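Local coordinates for programmed cell death 6-interacting protein (Homo sapiens, PDB 5WA1) that helps sort cargo into multivesicular bodies and takes part in membrane repair, cytokinesis and apoptosis, represented here by its Bro1 domain, part of which interacts with CHMP4 proteins, at residues A[91-96]-A[366-371]; A[178-183]-A[362-367]; A[115-120]-A[127-132]. One frame throughout, in Å; residues are numbered along the deposited sequence.

Contact 1 (A[91-96]-A[366-371]); sequences RYYDQI and VPISQK
D94 joins helix 83-97 to I368 and S369 of the long C-terminal segment of the Bro1 domain: one helix-borne carboxylate accepts from two consecutive backbone N-H groups and a hydroxyl. The evidence is three hydrogen bonds. I368 N donates to D94 OD1 at 2.9 Å, nearly straight, and uses the syn lone pair of that oxygen. S369 N donates to D94 OD2 at 2.8 Å on its syn side, while S369 OG reaches the same D94 OD2 at 2.8 Å on the anti side. Both serine donors come from one face of the carboxylate, tilted out of its plane by 22° and 26°. Because both oxygens are engaged, rotation of the group about CB-CG should be restrained, and three donors around a buried acid would probably favour its ionised form. The serine torsion brings the hydroxyl to the same oxygen: OG sits between the backbone N and the carbonyl carbon (chi1 78°), beside its own N-H.

Carbon atoms of the segment pack round the carboxylate: V366 CG1 rests 3.6 Å from D94 OD1, and P367 CB lies 3.4 Å from D94 OD2. The peptide joining V366 to P367 is cis and bends the chain just ahead of the two bonded N-H groups. F372 touches both D94 and P367, and E87, further back on the helix, accepts from Q370 N, extending the attachment beyond S369. On the Y93 flank, V366 CG2 and I368 CD1 both approach the ring obliquely, the first 3.9 Å from Y93 CE2. The isoleucine crosses the tyrosine side chain at about a right angle, its CD1 3.6 Å from Y93 CD2.

Contact 2 (A[178-183]-A[362-367]); sequences SGAFLH and TPVNVP
G179 of helix 164-191 meets T362 with backbone against backbone: the CA-CA separation is 4.3 Å, and G179 CA makes a CA-H...O contact to T362 O at 3.1 Å, with 156° at the hydrogen. With no side chain on G179, the T362 carbonyl comes directly against the helix backbone. One residue on, A180 offers its backbone carbon to V364, with A180 CA 3.9 Å from V364 CG1. A180's methyl also packs on L145 and A149 of helix 137-157. H183, a turn after G179, receives the other branch of V364: V364 CG2 lies over the imidazole face, a CH-pi contact, though its modelled height above the ring is too short to take literally. The histidine has CG anti to its backbone N (chi1 -168°), placing the ring beside the segment, where Y93 of helix 83-97 also touches it. V364 CG1 sits against H183 CB as well as A180 CA. S361 and T362 bond to S178 and Q175 of the helix. With no hydrogen bond between the two segments themselves, the contact rests on carbon packing and C-H interactions; burying H183 ND1 without a modelled partner probably carries some polar cost.

Contact 3 (A[115-120]-A[127-132]); sequences TWKDAF and GGSVKL
W116 and L132 form an antiparallel hydrogen-bonded pair: W116 N donates to L132 O at 3.0 Å, and L132 N returns a bond to W116 O at 2.9 Å. K117 and K131 are the adjoining non-hydrogen-bonded pair, their CA atoms 4.2 Å apart, and D118 N to V130 O at 2.9 Å continues the pairing past the strand end. The touching parts run 124° apart, so they are far from strictly antiparallel. The two lysines share one face of the pairing, crossing obliquely with K117 CG 4.2 Å from K131 CG. Extended beyond CG, the K117 chain carries its CE to S129 CB, a tight 3.5 Å, although the serine is poorly ordered. On the other face, W116 leads away into the helical body, where its NE1 bonds to E140 and its ring meets Y139 edge-to-face. D118 CB packs 4.0 Å from V130 CG1; the D118 carboxylate serves the turn that follows, D118 OD1 accepting from F120 N at 2.7 Å and from D121 N, and D118 OD2 from D199 N. The bond to F120 N defines an Asx turn. Together, strands 114-117 and 131-134 make a beta hairpin with a long connection, set against the helices of the Bro1 domain.

Contacts 1 and 2 hold successive parts of one C-terminal segment, sharing V366 and P367, to two different helices, 83-97 and 164-191. Their centres lie 12 Å apart, and they touch through Y93 OH and H183 CE1 at 3.7 Å, so the two helix surfaces adjoin where the segment passes from one to the other. Contact 3 touches neither: its centre is 26 Å from that of contact 1 and 24 Å from that of contact 2, with nearest atoms about 6 Å and 7 Å away. Along the chain it is nested within the loop closed by contact 1, but it precedes contact 2. Residues 362-371 belong to the region 197-379 that interacts with CHMP4 proteins; the hairpin residues precede that region.

Contact 1 (A[91-96]-A[366-371])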
loop_
_atom_site.group_PDB
_atom_site.type_symbol
_atom_site.label_atom_id
_atom_site.label_comp_id
_atom_site.label_asym_id
_atom_site.label_seq_id
_atom_site.Cartn_x
_atom_site.Cartn_y
_atom_site.Cartn_z
ATOM N N ARG A 91 -0.471 12.444 13.218
ATOM C CA ARG A 91 -0.103 13.563 14.075
ATOM C C ARG A 91 1.138 13.240 14.896
ATOM O O ARG A 91 2.033 14.083 15.041
ATOM C CB ARG A 91 -1.272 13.933 14.987
ATOM C CG ARG A 91 -0.951 15.089 15.929
ATOM C CD ARG A 91 -1.987 15.243 17.035
ATOM N NE ARG A 91 -1.503 16.133 18.090
ATOM C CZ ARG A 91 -2.109 16.319 19.258
ATOM N NH1 ARG A 91 -3.240 15.680 19.533
ATOM N NH2 ARG A 91 -1.582 17.143 20.153
ATOM N N TYR A 92 1.217 12.022 15.437
ATOM C CA TYR A 92 2.377 11.676 16.252
ATOM C C TYR A 92 3.646 11.600 15.405
ATOM O O TYR A 92 4.724 11.970 15.883
ATOM C CB TYR A 92 2.123 10.365 17.002
ATOM C CG TYR A 92 3.294 9.883 17.827
ATOM C CD1 TYR A 92 3.742 10.613 18.926
ATOM C CD2 TYR A 92 3.960 8.706 17.504
ATOM C CE1 TYR A 92 4.819 10.182 19.679
ATOM C CE2 TYR A 92 5.045 8.266 18.255
ATOM C CZ TYR A 92 5.468 9.009 19.340
ATOM O OH TYR A 92 6.539 8.586 20.093
ATOM N N TYR A 93 3.540 11.159 14.147
ATOM C CA TYR A 93 4.701 11.198 13.261
ATOM C C TYR A 93 5.146 12.630 12.995
ATOM O O TYR A 93 6.345 12.928 13.027
ATOM C CB TYR A 93 4.397 10.487 11.937
ATOM C CG TYR A 93 5.577 10.481 10.997
ATOM C CD1 TYR A 93 6.622 9.587 11.175
ATOM C CD2 TYR A 93 5.655 11.380 9.937
ATOM C CE1 TYR A 93 7.710 9.577 10.321
ATOM C CE2 TYR A 93 6.739 11.374 9.072
ATOM C CZ TYR A 93 7.762 10.472 9.270
ATOM O OH TYR A 93 8.846 10.464 8.418
ATOM N N ASP A 94 4.197 13.532 12.731
ATOM C CA ASP A 94 4.547 14.935 12.532
ATOM C C ASP A 94 5.236 15.512 13.763
ATOM O O ASP A 94 6.206 16.268 13.641
ATOM C CB ASP A 94 3.300 15.757 12.203
ATOM C CG ASP A 94 2.791 15.522 10.793
ATOM O OD1 ASP A 94 3.533 14.930 9.979
ATOM O OD2 ASP A 94 1.652 15.942 10.498
ATOM N N GLN A 95 4.752 15.163 14.955
ATOM C CA GLN A 95 5.298 15.766 16.165
ATOM C C GLN A 95 6.740 15.327 16.392
ATOM O O GLN A 95 7.600 16.156 16.709
ATOM C CB GLN A 95 4.418 15.417 17.364
ATOM C CG GLN A 95 4.629 16.326 18.570
ATOM C CD GLN A 95 4.444 17.792 18.234
ATOM O OE1 GLN A 95 3.326 18.313 18.255
ATOM N NE2 GLN A 95 5.546 18.468 17.924
ATOM N N ILE A 96 7.030 14.040 16.196
ATOM C CA ILE A 96 8.383 13.531 16.405
ATOM C C ILE A 96 9.359 14.147 15.406
ATOM O O ILE A 96 10.477 14.539 15.770
ATOM C CB ILE A 96 8.389 11.996 16.331
ATOM C CG1 ILE A 96 7.471 11.408 17.408
ATOM C CG2 ILE A 96 9.803 11.461 16.471
ATOM C CD1 ILE A 96 7.902 11.706 18.822
ATOM N N VAL A 366 6.067 16.343 5.862
ATOM C CA VAL A 366 5.592 16.852 7.137
ATOM C C VAL A 366 5.187 18.312 6.974
ATOM O O VAL A 366 5.981 19.123 6.499
ATOM C CB VAL A 366 6.667 16.678 8.217
ATOM C CG1 VAL A 366 6.202 17.265 9.543
ATOM C CG2 VAL A 366 7.023 15.206 8.362
ATOM N N PRO A 367 3.950 18.656 7.373
ATOM C CA PRO A 367 2.983 17.790 8.061
ATOM C C PRO A 367 2.158 16.870 7.155
ATOM O O PRO A 367 1.590 17.320 6.154
ATOM C CB PRO A 367 2.069 18.798 8.761
ATOM C CG PRO A 367 2.058 19.966 7.830
ATOM C CD PRO A 367 3.443 20.036 7.236
ATOM N N ILE A 368 2.092 15.580 7.511
ATOM C CA ILE A 368 1.198 14.662 6.807
ATOM C C ILE A 368 -0.153 14.529 7.499
ATOM O O ILE A 368 -1.085 13.961 6.909
ATOM C CB ILE A 368 1.820 13.258 6.618
ATOM C CG1 ILE A 368 2.126 12.570 7.955
ATOM C CG2 ILE A 368 3.077 13.335 5.762
ATOM C CD1 ILE A 368 2.782 11.183 7.777
ATOM N N SER A 369 -0.299 15.043 8.717
ATOM C CA SER A 369 -1.586 15.050 9.400
ATOM C C SER A 369 -2.318 16.367 9.149
ATOM O O SER A 369 -1.712 17.394 8.832
ATOM C CB SER A 369 -1.408 14.840 10.906
ATOM O OG SER A 369 -0.986 16.036 11.538
ATOM N N GLN A 370 -3.639 16.326 9.309
ATOM C CA GLN A 370 -4.468 17.503 9.091
ATOM C C GLN A 370 -4.452 18.421 10.303
ATOM O O GLN A 370 -4.417 17.964 11.450
ATOM C CB GLN A 370 -5.907 17.098 8.775
ATOM C CG GLN A 370 -6.067 16.456 7.408
ATOM C CD GLN A 370 -5.610 17.366 6.282
ATOM O OE1 GLN A 370 -6.325 18.285 5.881
ATOM N NE2 GLN A 370 -4.410 17.114 5.767
ATOM N N LYS A 371 -4.486 19.726 10.036
ATOM C CA LYS A 371 -4.557 20.751 11.076
ATOM C C LYS A 371 -3.471 20.534 12.126
ATOM O O LYS A 371 -3.718 20.570 13.333
ATOM C CB LYS A 371 -5.949 20.777 11.716
ATOM C CG LYS A 371 -7.063 21.229 10.780
ATOM C CD LYS A 371 -8.446 21.031 11.397
ATOM C CE LYS A 371 -8.775 19.550 11.561
ATOM N NZ LYS A 371 -10.222 19.317 11.846
#

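Contact 2 (A[178-183]-A[362-367])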
loop_
_atom_site.group_PDB
_atom_site.type_symbol
_atom_site.label_atom_id
_atom_site.label_comp_id
_atom_site.label_asym_id
_atom_site.label_seq_id
_atom_site.Cartn_x
_atom_site.Cartn_y
_atom_site.Cartn_z
ATOM N N SER A 178 1.969 3.286 -0.077
ATOM C CA SER A 178 3.076 3.049 -0.997
ATOM C C SER A 178 4.189 4.069 -0.800
ATOM O O SER A 178 5.372 3.713 -0.773
ATOM C CB SER A 178 2.579 3.092 -2.444
ATOM O OG SER A 178 3.665 2.885 -3.351
ATOM N N GLY A 179 3.829 5.350 -0.681
ATOM C CA GLY A 179 4.841 6.376 -0.504
ATOM C C GLY A 179 5.493 6.331 0.860
ATOM O O GLY A 179 6.673 6.678 1.005
ATOM N N ALA A 180 4.750 5.904 1.881
ATOM C CA ALA A 180 5.324 5.850 3.219
ATOM C C ALA A 180 6.273 4.666 3.369
ATOM O O ALA A 180 7.346 4.810 3.961
ATOM C CB ALA A 180 4.217 5.793 4.274
ATOM N N PHE A 181 5.900 3.490 2.841
ATOM C CA PHE A 181 6.844 2.375 2.827
ATOM C C PHE A 181 8.085 2.736 2.027
ATOM O O PHE A 181 9.204 2.369 2.401
ATOM C CB PHE A 181 6.197 1.113 2.246
ATOM C CG PHE A 181 5.192 0.462 3.156
ATOM C CD1 PHE A 181 5.500 0.185 4.478
ATOM C CD2 PHE A 181 3.930 0.113 2.673
ATOM C CE1 PHE A 181 4.569 -0.425 5.317
ATOM C CE2 PHE A 181 2.993 -0.488 3.503
ATOM C CZ PHE A 181 3.311 -0.767 4.824
ATOM N N LEU A 182 7.905 3.472 0.927
ATOM C CA LEU A 182 9.049 3.862 0.106
ATOM C C LEU A 182 9.932 4.869 0.830
ATOM O O LEU A 182 11.164 4.832 0.698
ATOM C CB LEU A 182 8.571 4.436 -1.222
ATOM C CG LEU A 182 9.696 4.749 -2.197
ATOM C CD1 LEU A 182 10.422 3.466 -2.563
ATOM C CD2 LEU A 182 9.143 5.435 -3.426
ATOM N N HIS A 183 9.327 5.790 1.585
ATOM C CA HIS A 183 10.128 6.710 2.389
ATOM C C HIS A 183 10.955 5.956 3.423
ATOM O O HIS A 183 12.117 6.299 3.668
ATOM C CB HIS A 183 9.231 7.745 3.070
ATOM C CG HIS A 183 9.989 8.884 3.676
ATOM N ND1 HIS A 183 10.115 9.055 5.038
ATOM C CD2 HIS A 183 10.660 9.912 3.105
ATOM C CE1 HIS A 183 10.833 10.136 5.280
ATOM N NE2 HIS A 183 11.177 10.675 4.125
ATOM N N THR A 362 2.926 8.392 -2.856
ATOM C CA THR A 362 2.774 9.740 -2.299
ATOM C C THR A 362 3.975 10.090 -1.430
ATOM O O THR A 362 4.251 9.379 -0.454
ATOM C CB THR A 362 1.490 9.834 -1.475
ATOM O OG1 THR A 362 0.377 9.395 -2.271
ATOM C CG2 THR A 362 1.247 11.266 -1.005
ATOM N N PRO A 363 4.712 11.156 -1.732
ATOM C CA PRO A 363 5.841 11.527 -0.874
ATOM C C PRO A 363 5.357 11.968 0.498
ATOM O O PRO A 363 4.262 12.513 0.654
ATOM C CB PRO A 363 6.511 12.678 -1.631
ATOM C CG PRO A 363 5.447 13.223 -2.521
ATOM C CD PRO A 363 4.560 12.062 -2.884
ATOM N N VAL A 364 6.165 11.695 1.512
ATOM C CA VAL A 364 5.829 12.139 2.856
ATOM C C VAL A 364 6.448 13.520 3.059
ATOM O O VAL A 364 7.662 13.706 2.924
ATOM C CB VAL A 364 6.261 11.117 3.925
ATOM C CG1 VAL A 364 5.919 9.714 3.474
ATOM C CG2 VAL A 364 7.722 11.216 4.294
ATOM N N ASN A 365 5.591 14.509 3.292
ATOM C CA ASN A 365 6.010 15.896 3.491
ATOM C C ASN A 365 5.327 16.370 4.763
ATOM O O ASN A 365 4.142 16.716 4.742
ATOM C CB ASN A 365 5.650 16.780 2.302
ATOM C CG ASN A 365 6.387 16.385 1.037
ATOM O OD1 ASN A 365 7.611 16.232 1.038
ATOM N ND2 ASN A 365 5.642 16.213 -0.055
ATOM N N VAL A 366 6.067 16.343 5.862
ATOM C CA VAL A 366 5.592 16.852 7.137
ATOM C C VAL A 366 5.187 18.312 6.974
ATOM O O VAL A 366 5.981 19.123 6.499
ATOM C CB VAL A 366 6.667 16.678 8.217
ATOM C CG1 VAL A 366 6.202 17.265 9.543
ATOM C CG2 VAL A 366 7.023 15.206 8.362
ATOM N N PRO A 367 3.950 18.656 7.373
ATOM C CA PRO A 367 2.983 17.790 8.061
ATOM C C PRO A 367 2.158 16.870 7.155
ATOM O O PRO A 367 1.590 17.320 6.154
ATOM C CB PRO A 367 2.069 18.798 8.761
ATOM C CG PRO A 367 2.058 19.966 7.830
ATOM C CD PRO A 367 3.443 20.036 7.236
#

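Contact 3 (A[115-120]-A[127-132])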
loop_
_atom_site.group_PDB
_atom_site.type_symbol
_atom_site.label_atom_id
_atom_site.label_comp_id
_atom_site.label_asym_id
_atom_site.label_seq_id
_atom_site.Cartn_x
_atom_site.Cartn_y
_atom_site.Cartn_z
ATOM N N THR A 115 11.366 0.317 22.068
ATOM C CA THR A 115 11.399 -1.110 21.794
ATOM C C THR A 115 10.221 -1.453 20.900
ATOM O O THR A 115 9.073 -1.171 21.253
ATOM C CB THR A 115 11.343 -1.918 23.089
ATOM O OG1 THR A 115 12.457 -1.563 23.913
ATOM C CG2 THR A 115 11.395 -3.407 22.789
ATOM N N TRP A 116 10.512 -2.061 19.751
ATOM C CA TRP A 116 9.504 -2.412 18.763
ATOM C C TRP A 116 9.680 -3.866 18.358
ATOM O O TRP A 116 10.799 -4.387 18.315
ATOM C CB TRP A 116 9.596 -1.528 17.521
ATOM C CG TRP A 116 9.145 -0.127 17.749
ATOM C CD1 TRP A 116 9.857 0.882 18.332
ATOM C CD2 TRP A 116 7.876 0.430 17.386
ATOM N NE1 TRP A 116 9.107 2.034 18.359
ATOM C CE2 TRP A 116 7.887 1.784 17.785
ATOM C CE3 TRP A 116 6.733 -0.083 16.767
ATOM C CZ2 TRP A 116 6.799 2.631 17.580
ATOM C CZ3 TRP A 116 5.651 0.762 16.565
ATOM C CH2 TRP A 116 5.693 2.100 16.974
ATOM N N LYS A 117 8.570 -4.500 18.087
ATOM C CA LYS A 117 8.547 -5.869 17.692
ATOM C C LYS A 117 8.385 -5.987 16.170
ATOM O O LYS A 117 7.839 -5.117 15.537
ATOM C CB LYS A 117 7.391 -6.518 18.392
ATOM C CG LYS A 117 7.415 -8.011 18.385
ATOM C CD LYS A 117 6.132 -8.536 18.968
ATOM C CE LYS A 117 6.030 -10.022 18.726
ATOM N NZ LYS A 117 4.611 -10.448 18.713
ATOM N N ASP A 118 8.897 -7.060 15.590
ATOM C CA ASP A 118 8.771 -7.255 14.148
ATOM C C ASP A 118 7.308 -7.431 13.763
ATOM O O ASP A 118 6.556 -8.148 14.430
ATOM C CB ASP A 118 9.580 -8.471 13.702
ATOM C CG ASP A 118 9.762 -8.530 12.196
ATOM O OD1 ASP A 118 8.868 -9.068 11.504
ATOM O OD2 ASP A 118 10.797 -8.034 11.703
ATOM N N ALA A 119 6.903 -6.769 12.668
ATOM C CA ALA A 119 5.525 -6.885 12.210
ATOM C C ALA A 119 5.216 -8.281 11.679
ATOM O O ALA A 119 4.056 -8.711 11.715
ATOM C CB ALA A 119 5.239 -5.844 11.129
ATOM N N PHE A 120 6.228 -9.001 11.189
ATOM C CA PHE A 120 6.012 -10.249 10.463
ATOM C C PHE A 120 6.618 -11.457 11.157
ATOM O O PHE A 120 5.945 -12.485 11.293
ATOM C CB PHE A 120 6.585 -10.142 9.041
ATOM C CG PHE A 120 6.074 -8.964 8.273
ATOM C CD1 PHE A 120 4.715 -8.792 8.068
ATOM C CD2 PHE A 120 6.954 -8.022 7.760
ATOM C CE1 PHE A 120 4.245 -7.713 7.361
ATOM C CE2 PHE A 120 6.487 -6.928 7.061
ATOM C CZ PHE A 120 5.132 -6.777 6.856
ATOM N N GLY A 127 13.279 -18.794 21.492
ATOM C CA GLY A 127 14.052 -17.580 21.659
ATOM C C GLY A 127 13.205 -16.331 21.779
ATOM O O GLY A 127 13.676 -15.227 21.491
ATOM N N GLY A 128 11.953 -16.492 22.202
ATOM C CA GLY A 128 11.059 -15.365 22.352
ATOM C C GLY A 128 10.722 -14.706 21.021
ATOM O O GLY A 128 11.020 -15.210 19.936
ATOM N N SER A 129 10.082 -13.546 21.129
ATOM C CA SER A 129 9.700 -12.786 19.953
ATOM C C SER A 129 10.908 -12.056 19.369
ATOM O O SER A 129 11.994 -12.017 19.956
ATOM C CB SER A 129 8.589 -11.793 20.291
ATOM O OG SER A 129 9.025 -10.842 21.246
ATOM N N VAL A 130 10.708 -11.474 18.193
ATOM C CA VAL A 130 11.749 -10.727 17.496
ATOM C C VAL A 130 11.520 -9.254 17.807
ATOM O O VAL A 130 10.636 -8.608 17.234
ATOM C CB VAL A 130 11.739 -11.009 15.991
ATOM C CG1 VAL A 130 12.837 -10.215 15.297
ATOM C CG2 VAL A 130 11.922 -12.498 15.740
ATOM N N LYS A 131 12.321 -8.724 18.729
ATOM C CA LYS A 131 12.234 -7.349 19.190
ATOM C C LYS A 131 13.544 -6.627 18.912
ATOM O O LYS A 131 14.600 -7.250 18.760
ATOM C CB LYS A 131 11.924 -7.284 20.692
ATOM C CG LYS A 131 10.590 -7.879 21.104
ATOM C CD LYS A 131 10.404 -7.775 22.614
ATOM C CE LYS A 131 9.001 -8.185 23.043
ATOM N NZ LYS A 131 8.813 -8.059 24.516
ATOM N N LEU A 132 13.468 -5.299 18.854
ATOM C CA LEU A 132 14.661 -4.462 18.761
ATOM C C LEU A 132 14.447 -3.191 19.571
ATOM O O LEU A 132 13.422 -2.520 19.419
ATOM C CB LEU A 132 14.986 -4.119 17.303
ATOM C CG LEU A 132 16.084 -3.069 17.098
ATOM C CD1 LEU A 132 17.396 -3.495 17.760
ATOM C CD2 LEU A 132 16.284 -2.779 15.617
#